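Local atomic coordinates of protein design 2L4HC2_9 (Synthetic construct, PDB entry 5J73), a protein that was designed from scratch as a helical hairpin that pairs with a second copy of itself, probably forming a homodimeric four-helix bundle whose specificity comes from hydrogen-bond networks. Residues E33-A38 with R53-I58. Sequence-based numbering, arbitrary orientation.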
# COMPACT_ATOMS: atom_id res chain seq x y z
N GLU A 33 3.35 -9.41 10.19
CA GLU A 33 3.48 -10.79 10.66
C GLU A 33 3.52 -10.85 12.19
O GLU A 33 2.89 -11.70 12.80
CB GLU A 33 4.71 -11.46 10.07
CG GLU A 33 4.63 -12.98 10.07
CD GLU A 33 5.76 -13.62 9.28
OE1 GLU A 33 5.64 -14.82 8.93
OE2 GLU A 33 6.77 -12.93 9.03
N ARG A 34 4.28 -9.94 12.80
CA ARG A 34 4.34 -9.87 14.26
C ARG A 34 2.95 -9.57 14.82
O ARG A 34 2.56 -10.12 15.85
CB ARG A 34 5.35 -8.82 14.73
CG ARG A 34 5.43 -8.69 16.24
CD ARG A 34 6.28 -7.50 16.65
NE ARG A 34 5.66 -6.23 16.30
CZ ARG A 34 4.68 -5.66 17.00
NH1 ARG A 34 4.21 -6.25 18.09
NH2 ARG A 34 4.18 -4.50 16.61
N VAL A 35 2.22 -8.70 14.13
CA VAL A 35 0.85 -8.39 14.52
C VAL A 35 -0.01 -9.64 14.32
O VAL A 35 -0.92 -9.90 15.11
CB VAL A 35 0.27 -7.21 13.69
CG1 VAL A 35 -1.26 -7.22 13.69
CG2 VAL A 35 0.80 -5.88 14.20
N LYS A 36 0.28 -10.40 13.27
CA LYS A 36 -0.47 -11.62 12.99
C LYS A 36 -0.12 -12.67 14.05
O LYS A 36 -0.99 -13.37 14.55
CB LYS A 36 -0.18 -12.13 11.58
CG LYS A 36 -0.78 -11.26 10.47
CD LYS A 36 -0.07 -11.52 9.15
CE LYS A 36 -0.50 -12.83 8.50
NZ LYS A 36 -0.20 -12.76 7.04
N GLU A 37 1.17 -12.75 14.40
CA GLU A 37 1.62 -13.67 15.44
C GLU A 37 1.03 -13.28 16.79
O GLU A 37 0.59 -14.14 17.55
CB GLU A 37 3.15 -13.68 15.52
CG GLU A 37 3.73 -14.62 16.59
CD GLU A 37 3.42 -16.08 16.34
OE1 GLU A 37 3.04 -16.43 15.20
OE2 GLU A 37 3.54 -16.89 17.28
N ALA A 38 1.04 -11.99 17.08
CA ALA A 38 0.48 -11.49 18.33
C ALA A 38 -1.03 -11.69 18.36
O ALA A 38 -1.63 -11.83 19.43
CB ALA A 38 0.83 -10.03 18.52
N ARG A 53 -5.42 -0.52 15.08
CA ARG A 53 -4.95 0.85 14.91
C ARG A 53 -3.58 0.86 14.23
O ARG A 53 -3.31 1.69 13.36
CB ARG A 53 -4.89 1.56 16.27
CG ARG A 53 -6.26 2.00 16.77
CD ARG A 53 -6.23 2.78 18.09
NE ARG A 53 -5.42 4.00 18.04
CZ ARG A 53 -4.25 4.16 18.65
NH1 ARG A 53 -3.71 3.18 19.37
NH2 ARG A 53 -3.60 5.32 18.55
N GLU A 54 -2.73 -0.07 14.63
CA GLU A 54 -1.38 -0.17 14.11
C GLU A 54 -1.40 -0.53 12.62
O GLU A 54 -0.65 0.04 11.82
CB GLU A 54 -0.60 -1.20 14.93
CG GLU A 54 0.84 -1.45 14.50
CD GLU A 54 1.57 -2.36 15.49
OE1 GLU A 54 0.96 -2.77 16.50
OE2 GLU A 54 2.76 -2.67 15.26
N LEU A 55 -2.27 -1.47 12.24
CA LEU A 55 -2.42 -1.85 10.83
C LEU A 55 -3.06 -0.74 10.00
O LEU A 55 -2.74 -0.57 8.82
CB LEU A 55 -3.26 -3.13 10.71
CG LEU A 55 -2.66 -4.44 11.24
CD1 LEU A 55 -3.48 -5.62 10.75
CD2 LEU A 55 -1.20 -4.61 10.85
N ALA A 56 -3.98 0.00 10.61
CA ALA A 56 -4.63 1.12 9.93
C ALA A 56 -3.60 2.18 9.56
O ALA A 56 -3.71 2.84 8.52
CB ALA A 56 -5.72 1.72 10.79
N GLU A 57 -2.60 2.35 10.41
CA GLU A 57 -1.51 3.28 10.14
C GLU A 57 -0.73 2.82 8.92
O GLU A 57 -0.35 3.63 8.07
CB GLU A 57 -0.56 3.38 11.33
CG GLU A 57 -0.97 4.39 12.38
CD GLU A 57 0.07 4.53 13.47
OE1 GLU A 57 0.97 3.67 13.54
OE2 GLU A 57 -0.02 5.49 14.26
N ILE A 58 -0.48 1.52 8.85
CA ILE A 58 0.27 0.93 7.76
C ILE A 58 -0.46 1.14 6.44
O ILE A 58 0.15 1.54 5.45
CB ILE A 58 0.52 -0.57 8.00
CG1 ILE A 58 1.54 -0.74 9.12
CG2 ILE A 58 1.01 -1.26 6.73
CD1 ILE A 58 1.64 -2.15 9.66
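V35 meets both L55 and E54 where the two helices of an antiparallel helical hairpin run side by side, 8-39 against 45-78. The axes of the two short segments pass 11.2 Å apart and run nearly antiparallel. V35 has the largest share of the interface and uses both methyls. CG1, set anti to the backbone N (chi1 159°), meets L55, which is buried as V35 is; CG1 of V35 and CD2 of L55 approach tip to tip at 3.9 Å. The branched, compact valine suits this buried spot beside the longer leucine, which also packs on L32 of its own chain and on I59 of the second subunit. The other methyl lies against the carboxylate end of E54: CG2 of V35 is 3.8 Å from CD of E54, the two side chains passing in opposite directions. Glutamate fits here because its extended chain can run past the valine and still deliver its carboxylate to the partly exposed edge. There the long, flexible arginine of the facing helix meets it. R34 bends at chi3 (68°) and crosses E54 at about a right angle, offering the edge of its guanidinium; the guanidinium and carboxylate planes are 29° apart. Although OE2 is placed with less certainty, making the exact length doubtful, the salt bridge runs from NH2 of R34 to OE2 of E54, modelled at 2.7 Å.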